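PDB 1WIW: glucose-6-phosphate isomerase like protein from Thermus thermophilus, which probably binds phosphorylated sugars and may interconvert glucose-6-phosphate or mannose-6-phosphate with fructose-6-phosphate. Local coordinates for residues L164-Y168 against L190-P194; E243-T247 against L258-M262; E46-A50 against A110-L115. All coordinates share one frame; numbering follows the deposited sequence.

Contact 1 (L164-Y168 against L190-P194)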
loop_
_atom_site.group_PDB
_atom_site.type_symbol
_atom_site.label_atom_id
_atom_site.label_comp_id
_atom_site.label_asym_id
_atom_site.label_seq_id
_atom_site.Cartn_x
_atom_site.Cartn_y
_atom_site.Cartn_z
ATOM N N LEU B 164 5.467 15.418 -7.329
ATOM C CA LEU B 164 4.788 14.392 -6.551
ATOM C C LEU B 164 5.464 13.082 -6.925
ATOM O O LEU B 164 5.209 12.528 -7.991
ATOM C CB LEU B 164 3.302 14.335 -6.920
ATOM C CG LEU B 164 2.477 13.244 -6.235
ATOM C CD1 LEU B 164 2.561 13.409 -4.725
ATOM C CD2 LEU B 164 1.023 13.322 -6.705
ATOM N N PRO B 165 6.363 12.584 -6.065
ATOM C CA PRO B 165 7.041 11.327 -6.387
ATOM C C PRO B 165 6.166 10.083 -6.343
ATOM O O PRO B 165 5.301 9.927 -5.477
ATOM C CB PRO B 165 8.194 11.279 -5.377
ATOM C CG PRO B 165 7.680 12.058 -4.223
ATOM C CD PRO B 165 6.930 13.205 -4.856
ATOM N N LEU B 166 6.397 9.209 -7.315
ATOM C CA LEU B 166 5.685 7.948 -7.434
ATOM C C LEU B 166 6.750 6.863 -7.305
ATOM O O LEU B 166 7.552 6.668 -8.219
ATOM C CB LEU B 166 4.992 7.867 -8.798
ATOM C CG LEU B 166 4.419 6.520 -9.256
ATOM C CD1 LEU B 166 3.504 5.938 -8.193
ATOM C CD2 LEU B 166 3.675 6.720 -10.577
ATOM N N PHE B 167 6.763 6.173 -6.165
ATOM C CA PHE B 167 7.748 5.127 -5.908
ATOM C C PHE B 167 7.259 3.738 -6.301
ATOM O O PHE B 167 6.165 3.325 -5.911
ATOM C CB PHE B 167 8.136 5.108 -4.427
ATOM C CG PHE B 167 8.676 6.414 -3.919
ATOM C CD1 PHE B 167 7.936 7.192 -3.039
ATOM C CD2 PHE B 167 9.932 6.858 -4.307
ATOM C CE1 PHE B 167 8.444 8.397 -2.548
ATOM C CE2 PHE B 167 10.447 8.060 -3.823
ATOM C CZ PHE B 167 9.700 8.830 -2.941
ATOM N N TYR B 168 8.086 3.024 -7.063
ATOM C CA TYR B 168 7.771 1.669 -7.517
ATOM C C TYR B 168 8.991 0.772 -7.264
ATOM O O TYR B 168 10.071 1.022 -7.799
ATOM C CB TYR B 168 7.428 1.677 -9.011
ATOM C CG TYR B 168 7.073 0.317 -9.574
ATOM C CD1 TYR B 168 7.568 -0.095 -10.812
ATOM C CD2 TYR B 168 6.260 -0.568 -8.862
ATOM C CE1 TYR B 168 7.266 -1.360 -11.326
ATOM C CE2 TYR B 168 5.954 -1.832 -9.368
ATOM C CZ TYR B 168 6.464 -2.221 -10.600
ATOM O OH TYR B 168 6.191 -3.480 -11.088
ATOM N N LEU B 190 4.417 14.842 0.464
ATOM C CA LEU B 190 3.513 13.837 -0.064
ATOM C C LEU B 190 4.158 13.062 -1.214
ATOM O O LEU B 190 4.939 13.617 -1.979
ATOM C CB LEU B 190 2.244 14.532 -0.568
ATOM C CG LEU B 190 1.089 13.691 -1.103
ATOM C CD1 LEU B 190 0.460 12.922 0.046
ATOM C CD2 LEU B 190 0.048 14.598 -1.765
ATOM N N SER B 191 3.825 11.779 -1.317
ATOM C CA SER B 191 4.309 10.914 -2.386
ATOM C C SER B 191 3.298 9.784 -2.493
ATOM O O SER B 191 2.431 9.640 -1.629
ATOM C CB SER B 191 5.697 10.342 -2.069
ATOM O OG SER B 191 5.672 9.490 -0.935
ATOM N N LEU B 192 3.377 8.992 -3.554
ATOM C CA LEU B 192 2.439 7.886 -3.667
ATOM C C LEU B 192 3.069 6.613 -4.175
ATOM O O LEU B 192 4.197 6.601 -4.668
ATOM C CB LEU B 192 1.253 8.232 -4.565
ATOM C CG LEU B 192 1.480 8.177 -6.070
ATOM C CD1 LEU B 192 0.149 7.935 -6.782
ATOM C CD2 LEU B 192 2.134 9.464 -6.521
ATOM N N THR B 193 2.289 5.548 -4.059
ATOM C CA THR B 193 2.680 4.215 -4.463
ATOM C C THR B 193 1.604 3.655 -5.381
ATOM O O THR B 193 0.433 4.024 -5.277
ATOM C CB THR B 193 2.788 3.307 -3.225
ATOM O OG1 THR B 193 3.937 3.694 -2.461
ATOM C CG2 THR B 193 2.899 1.849 -3.622
ATOM N N PRO B 194 1.989 2.776 -6.312
ATOM C CA PRO B 194 0.975 2.210 -7.203
ATOM C C PRO B 194 0.280 1.064 -6.474
ATOM O O PRO B 194 0.749 0.608 -5.434
ATOM C CB PRO B 194 1.793 1.731 -8.395
ATOM C CG PRO B 194 3.092 1.326 -7.758
ATOM C CD PRO B 194 3.348 2.449 -6.778
#

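Contact 2 (E243-T247 against L258-M262)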
loop_
_atom_site.group_PDB
_atom_site.type_symbol
_atom_site.label_atom_id
_atom_site.label_comp_id
_atom_site.label_asym_id
_atom_site.label_seq_id
_atom_site.Cartn_x
_atom_site.Cartn_y
_atom_site.Cartn_z
ATOM N N GLU B 243 15.764 6.254 -12.156
ATOM C CA GLU B 243 16.007 4.835 -11.915
ATOM C C GLU B 243 17.044 4.780 -10.799
ATOM O O GLU B 243 18.179 5.205 -10.988
ATOM C CB GLU B 243 16.561 4.152 -13.169
ATOM C CG GLU B 243 15.655 4.254 -14.386
ATOM C CD GLU B 243 16.281 3.640 -15.628
ATOM O OE1 GLU B 243 16.462 2.404 -15.659
ATOM O OE2 GLU B 243 16.600 4.396 -16.567
ATOM N N VAL B 244 16.650 4.281 -9.632
ATOM C CA VAL B 244 17.576 4.202 -8.506
ATOM C C VAL B 244 18.199 2.815 -8.433
ATOM O O VAL B 244 17.502 1.821 -8.232
ATOM C CB VAL B 244 16.868 4.492 -7.158
ATOM C CG1 VAL B 244 17.902 4.569 -6.037
ATOM C CG2 VAL B 244 16.065 5.787 -7.249
ATOM N N PRO B 245 19.526 2.728 -8.599
ATOM C CA PRO B 245 20.186 1.423 -8.538
ATOM C C PRO B 245 20.282 0.937 -7.095
ATOM O O PRO B 245 20.373 1.741 -6.168
ATOM C CB PRO B 245 21.551 1.702 -9.161
ATOM C CG PRO B 245 21.827 3.094 -8.720
ATOM C CD PRO B 245 20.491 3.793 -8.931
ATOM N N ALA B 246 20.257 -0.377 -6.905
ATOM C CA ALA B 246 20.329 -0.945 -5.569
ATOM C C ALA B 246 21.664 -1.609 -5.281
ATOM O O ALA B 246 22.023 -2.612 -5.903
ATOM C CB ALA B 246 19.211 -1.949 -5.370
ATOM N N THR B 247 22.394 -1.040 -4.329
ATOM C CA THR B 247 23.681 -1.575 -3.916
ATOM C C THR B 247 23.416 -2.825 -3.077
ATOM O O THR B 247 22.393 -2.909 -2.396
ATOM C CB THR B 247 24.438 -0.539 -3.064
ATOM O OG1 THR B 247 24.639 0.647 -3.843
ATOM C CG2 THR B 247 25.794 -1.087 -2.607
ATOM N N LEU B 258 18.462 0.563 -0.831
ATOM C CA LEU B 258 17.543 1.480 -1.502
ATOM C C LEU B 258 16.865 2.331 -0.435
ATOM O O LEU B 258 16.787 3.549 -0.554
ATOM C CB LEU B 258 16.485 0.705 -2.297
ATOM C CG LEU B 258 16.923 0.073 -3.623
ATOM C CD1 LEU B 258 15.854 -0.894 -4.107
ATOM C CD2 LEU B 258 17.183 1.158 -4.666
ATOM N N TRP B 259 16.370 1.674 0.608
ATOM C CA TRP B 259 15.706 2.361 1.716
ATOM C C TRP B 259 16.628 3.430 2.317
ATOM O O TRP B 259 16.201 4.557 2.566
ATOM C CB TRP B 259 15.321 1.339 2.790
ATOM C CG TRP B 259 14.714 1.934 4.028
ATOM C CD1 TRP B 259 13.405 2.263 4.230
ATOM C CD2 TRP B 259 15.408 2.283 5.231
ATOM N NE1 TRP B 259 13.240 2.798 5.491
ATOM C CE2 TRP B 259 14.455 2.823 6.123
ATOM C CE3 TRP B 259 16.746 2.190 5.642
ATOM C CZ2 TRP B 259 14.798 3.274 7.410
ATOM C CZ3 TRP B 259 17.088 2.638 6.923
ATOM C CH2 TRP B 259 16.114 3.173 7.787
ATOM N N TYR B 260 17.889 3.072 2.553
ATOM C CA TYR B 260 18.866 4.000 3.134
ATOM C C TYR B 260 19.129 5.209 2.229
ATOM O O TYR B 260 19.169 6.346 2.699
ATOM C CB TYR B 260 20.184 3.269 3.410
ATOM C CG TYR B 260 21.241 4.092 4.134
ATOM C CD1 TYR B 260 21.025 4.561 5.432
ATOM C CD2 TYR B 260 22.473 4.357 3.539
ATOM C CE1 TYR B 260 22.012 5.270 6.125
ATOM C CE2 TYR B 260 23.474 5.072 4.225
ATOM C CZ TYR B 260 23.234 5.519 5.515
ATOM O OH TYR B 260 24.216 6.196 6.207
ATOM N N ARG B 261 19.312 4.973 0.934
ATOM C CA ARG B 261 19.554 6.086 0.018
ATOM C C ARG B 261 18.334 7.008 -0.035
ATOM O O ARG B 261 18.464 8.217 -0.224
ATOM C CB ARG B 261 19.873 5.579 -1.392
ATOM C CG ARG B 261 20.102 6.714 -2.384
ATOM C CD ARG B 261 20.372 6.223 -3.798
ATOM N NE ARG B 261 21.614 5.467 -3.903
ATOM C CZ ARG B 261 22.272 5.283 -5.046
ATOM N NH1 ARG B 261 23.398 4.581 -5.067
ATOM N NH2 ARG B 261 21.809 5.818 -6.168
HETATM N N MSE B 262 17.143 6.438 0.118
HETATM C CA MSE B 262 15.929 7.250 0.103
HETATM C C MSE B 262 15.792 8.049 1.402
HETATM O O MSE B 262 15.227 9.139 1.405
HETATM C CB MSE B 262 14.693 6.375 -0.114
HETATM C CG MSE B 262 14.622 5.772 -1.512
HETATM SE SE MSE B 262 14.574 7.116 -2.941
HETATM C CE MSE B 262 13.060 6.444 -3.890
#

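Contact 3 (E46-A50 against A110-L115)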
loop_
_atom_site.group_PDB
_atom_site.type_symbol
_atom_site.label_atom_id
_atom_site.label_comp_id
_atom_site.label_asym_id
_atom_site.label_seq_id
_atom_site.Cartn_x
_atom_site.Cartn_y
_atom_site.Cartn_z
ATOM N N GLU B 46 6.919 1.495 13.251
ATOM C CA GLU B 46 8.341 1.450 12.927
ATOM C C GLU B 46 8.907 0.038 12.886
ATOM O O GLU B 46 10.066 -0.156 12.524
ATOM C CB GLU B 46 9.136 2.289 13.937
ATOM C CG GLU B 46 8.924 3.802 13.798
ATOM C CD GLU B 46 9.604 4.607 14.904
ATOM O OE1 GLU B 46 10.548 4.081 15.538
ATOM O OE2 GLU B 46 9.199 5.772 15.125
ATOM N N GLY B 47 8.093 -0.947 13.256
ATOM C CA GLY B 47 8.563 -2.320 13.243
ATOM C C GLY B 47 7.952 -3.195 12.159
ATOM O O GLY B 47 8.420 -4.312 11.927
ATOM N N GLN B 48 6.922 -2.698 11.481
ATOM C CA GLN B 48 6.251 -3.490 10.451
ATOM C C GLN B 48 7.101 -3.871 9.240
ATOM O O GLN B 48 7.143 -5.036 8.846
ATOM C CB GLN B 48 4.992 -2.780 9.962
ATOM C CG GLN B 48 4.226 -3.617 8.952
ATOM C CD GLN B 48 2.973 -2.943 8.453
ATOM O OE1 GLN B 48 2.008 -2.760 9.199
ATOM N NE2 GLN B 48 2.976 -2.566 7.179
ATOM N N PHE B 49 7.765 -2.890 8.643
ATOM C CA PHE B 49 8.597 -3.148 7.472
ATOM C C PHE B 49 9.648 -4.217 7.774
ATOM O O PHE B 49 9.852 -5.144 6.986
ATOM C CB PHE B 49 9.269 -1.845 7.027
ATOM C CG PHE B 49 10.016 -1.947 5.725
ATOM C CD1 PHE B 49 9.386 -2.424 4.578
ATOM C CD2 PHE B 49 11.341 -1.533 5.640
ATOM C CE1 PHE B 49 10.068 -2.485 3.364
ATOM C CE2 PHE B 49 12.035 -1.591 4.434
ATOM C CZ PHE B 49 11.397 -2.067 3.293
ATOM N N ALA B 50 10.304 -4.085 8.923
ATOM C CA ALA B 50 11.344 -5.024 9.334
ATOM C C ALA B 50 10.784 -6.433 9.511
ATOM O O ALA B 50 11.419 -7.420 9.131
ATOM C CB ALA B 50 11.991 -4.541 10.638
ATOM N N ALA B 110 14.412 3.791 12.675
ATOM C CA ALA B 110 14.231 2.601 13.496
ATOM C C ALA B 110 14.042 1.290 12.709
ATOM O O ALA B 110 14.399 0.218 13.200
ATOM C CB ALA B 110 13.065 2.805 14.463
ATOM N N PRO B 111 13.475 1.349 11.486
ATOM C CA PRO B 111 13.307 0.087 10.755
ATOM C C PRO B 111 14.602 -0.714 10.650
ATOM O O PRO B 111 14.593 -1.939 10.770
ATOM C CB PRO B 111 12.786 0.546 9.399
ATOM C CG PRO B 111 11.896 1.694 9.789
ATOM C CD PRO B 111 12.779 2.447 10.789
ATOM N N TYR B 112 15.716 -0.025 10.428
ATOM C CA TYR B 112 17.001 -0.709 10.344
ATOM C C TYR B 112 17.327 -1.386 11.669
ATOM O O TYR B 112 17.801 -2.521 11.694
ATOM C CB TYR B 112 18.130 0.268 9.991
ATOM C CG TYR B 112 19.524 -0.285 10.291
ATOM C CD1 TYR B 112 20.114 -0.103 11.542
ATOM C CD2 TYR B 112 20.218 -1.043 9.343
ATOM C CE1 TYR B 112 21.366 -0.670 11.848
ATOM C CE2 TYR B 112 21.465 -1.615 9.637
ATOM C CZ TYR B 112 22.031 -1.424 10.892
ATOM O OH TYR B 112 23.249 -1.997 11.193
ATOM N N ARG B 113 17.076 -0.685 12.771
ATOM C CA ARG B 113 17.375 -1.229 14.088
ATOM C C ARG B 113 16.494 -2.433 14.440
ATOM O O ARG B 113 16.965 -3.387 15.063
ATOM C CB ARG B 113 17.273 -0.115 15.140
ATOM C CG ARG B 113 18.212 1.058 14.824
ATOM C CD ARG B 113 18.112 2.218 15.821
ATOM N NE ARG B 113 18.960 3.337 15.405
ATOM C CZ ARG B 113 18.506 4.543 15.080
ATOM N NH1 ARG B 113 17.206 4.801 15.130
ATOM N NH2 ARG B 113 19.350 5.487 14.679
ATOM N N TYR B 114 15.225 -2.410 14.039
ATOM C CA TYR B 114 14.357 -3.556 14.317
ATOM C C TYR B 114 14.849 -4.763 13.515
ATOM O O TYR B 114 14.948 -5.875 14.042
ATOM C CB TYR B 114 12.899 -3.272 13.924
ATOM C CG TYR B 114 12.100 -2.464 14.929
ATOM C CD1 TYR B 114 12.031 -1.076 14.844
ATOM C CD2 TYR B 114 11.394 -3.096 15.953
ATOM C CE1 TYR B 114 11.272 -0.328 15.759
ATOM C CE2 TYR B 114 10.634 -2.367 16.870
ATOM C CZ TYR B 114 10.576 -0.986 16.769
ATOM O OH TYR B 114 9.826 -0.264 17.671
ATOM N N LEU B 115 15.153 -4.541 12.236
ATOM C CA LEU B 115 15.626 -5.619 11.366
ATOM C C LEU B 115 16.927 -6.227 11.880
ATOM O O LEU B 115 17.077 -7.451 11.916
ATOM C CB LEU B 115 15.833 -5.110 9.935
ATOM C CG LEU B 115 16.393 -6.156 8.955
ATOM C CD1 LEU B 115 15.438 -7.335 8.826
ATOM C CD2 LEU B 115 16.621 -5.515 7.612
HETATM O O HOH W 1 10.583 2.323 17.678
#

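Contact 1 (L164-Y168 against L190-P194)
The ring of F167 takes S191 at its edge: the hydroxyl OG lies near the ring plane, 3.4 Å from CE1. A chi1 of 64° turns OG of S191 to this edge, while its CB is pressed against P165, CB to CG at 3.4 Å, a tight carbon pair. The side chains of Y168 and P194 cross at about a right angle, CD2 3.9 Å from CG, P194 coming to the ring obliquely.

Between these side chains the backbones run in roughly the same direction, in the manner of parallel strands, but they bridge only at L166 and L192. There L192 N donates to P165 O at 2.9 Å and L192 O receives F167 N at 3.0 Å, both nearly in line with the carbonyl bonds; CA of L166 adds a C-H contact to the same L192 O. L192 is the most deeply engaged residue: its CD2 lies 3.8 Å from L164 CG, while its CG meets L166 CD1 at 3.7 Å. P194 brings CD, not an N-H, to F167 O, which has no hydrogen-bonding partner, and the pairing goes no further.

The loop 190-194 thus runs along one side of strand 164-168, whose other side is bonded to strand 216-221 in the C-terminal SIS domain. Helix 174-185 packs on F167 and S191, helix 198-204 on Y168 and P194, and L192 meets L192 of the second subunit.

Contact 2 (E243-T247 against L258-M262)
Two torsions set up the meeting of V244 and R261: CG1 of V244 stands anti to the backbone N (chi1 -173°), and the R261 chain leaves its helix with CG likewise anti (179°). CG1 thereby comes to 3.7 Å from R261 CD, the valine and arginine side chains lying alongside one another and running opposite ways. The arginine then bends at chi3, bringing its guanidinium to P245. NH2 lies 3.7 Å from P245 CD, and the carbonyl oxygen of P245 stands over the centre of one guanidinium face, above the plane rather than among the N-H groups. This is contact without a hydrogen bond; NH1 is instead paired in a salt bridge with E138, whose OE2 also accepts a hydrogen bond from T247 OG1. One carboxylate oxygen thus joins the end of 243-247 to the helix, and probably fixes how the guanidinium lies over P245.

L258, one helical turn before R261, fills the other part of the contact. Its CD2 lies 3.7 Å from V244 CG1 and is also close to the carbonyl oxygens of V244 and P245, while CG packs on A246 CB at 3.5 Å.

The geometry belongs to the strand-loop-helix end of an alpha/beta sandwich of SIS type: strand 240-244, an outermost strand of the parallel sheet within this chain, runs out through P245 to T247, and helix 251-272 folds back over it.

Deeper in, V244 and M262, a selenomethionine, both pack on V219 and L221 of the adjacent strand 216-221. V244 is bonded through its backbone to L220 and G222, and helix 174-185 adjoins L258 through L175.

Contact 3 (E46-A50 against A110-L115)
CA of G47 lies over one face of the Y114 ring, 3.9 Å from its centroid and only 8° off the ring normal, a CH-pi contact made by backbone alone. The E46 carbonyl oxygen, 3.2 Å from Y114 CD1, approaches the same ring obliquely. Four residues on from E46, in the first turn of helix 48-54, A50 points its methyl at the helix 110-121, where CB meets Y114 CB at 3.6 Å and L115 N at 3.5 Å. P111 fits beside the E46 carbonyl with its CG.

No direct hydrogen bond links the two segments; a water does. It lies 2.8 Å from E46 OE1, to which it donates, and 2.7 Å from Y114 OH. The glutamate runs straight from CB to its carboxylate (chi2 174°), which takes it past A110 to this water. Its other oxygen, OE2, forms a salt bridge with R185, and a weak hydrogen bond from S107 N reaches OE1.

Further out, E46 is bonded through its backbone to G70 of strand 64-70, F49 packs on helix 174-185, and L115 and P111 meet helix 251-272. G47 and A50 fall within a strand-turn-helix stretch that resembles a Rossmann-type glycine pattern, here following strand 39-45 of the N-terminal domain.

The apolar part brings the backbone of the turn close to the tyrosine ring, whereas the polar part is a buried carboxylate held chiefly by an arginine and a water; R185 would be expected to stabilise its negative charge.

Overall arrangement
Contact 3 belongs to the N-terminal domain of the PGI family, contacts 1 and 2 to the C-terminal SIS domain. Contacts 1 and 2, with centres 15 Å apart, reach opposite outermost strands of one three-stranded sheet, and they touch through F167 CE2 and the selenomethionine methyl CE of M262. Contact 2 also reaches contact 3: W259, on the helix that carries L258 and R261, packs with CZ2 3.9 Å from P111 CB and also meets Y112 and F49. Their centres are 17 Å apart. Contacts 1 and 3 do not touch, their nearest atoms being about 10 Å apart; helix 251-272 bridges them, with M262 on contact 1 and W259 on contact 3.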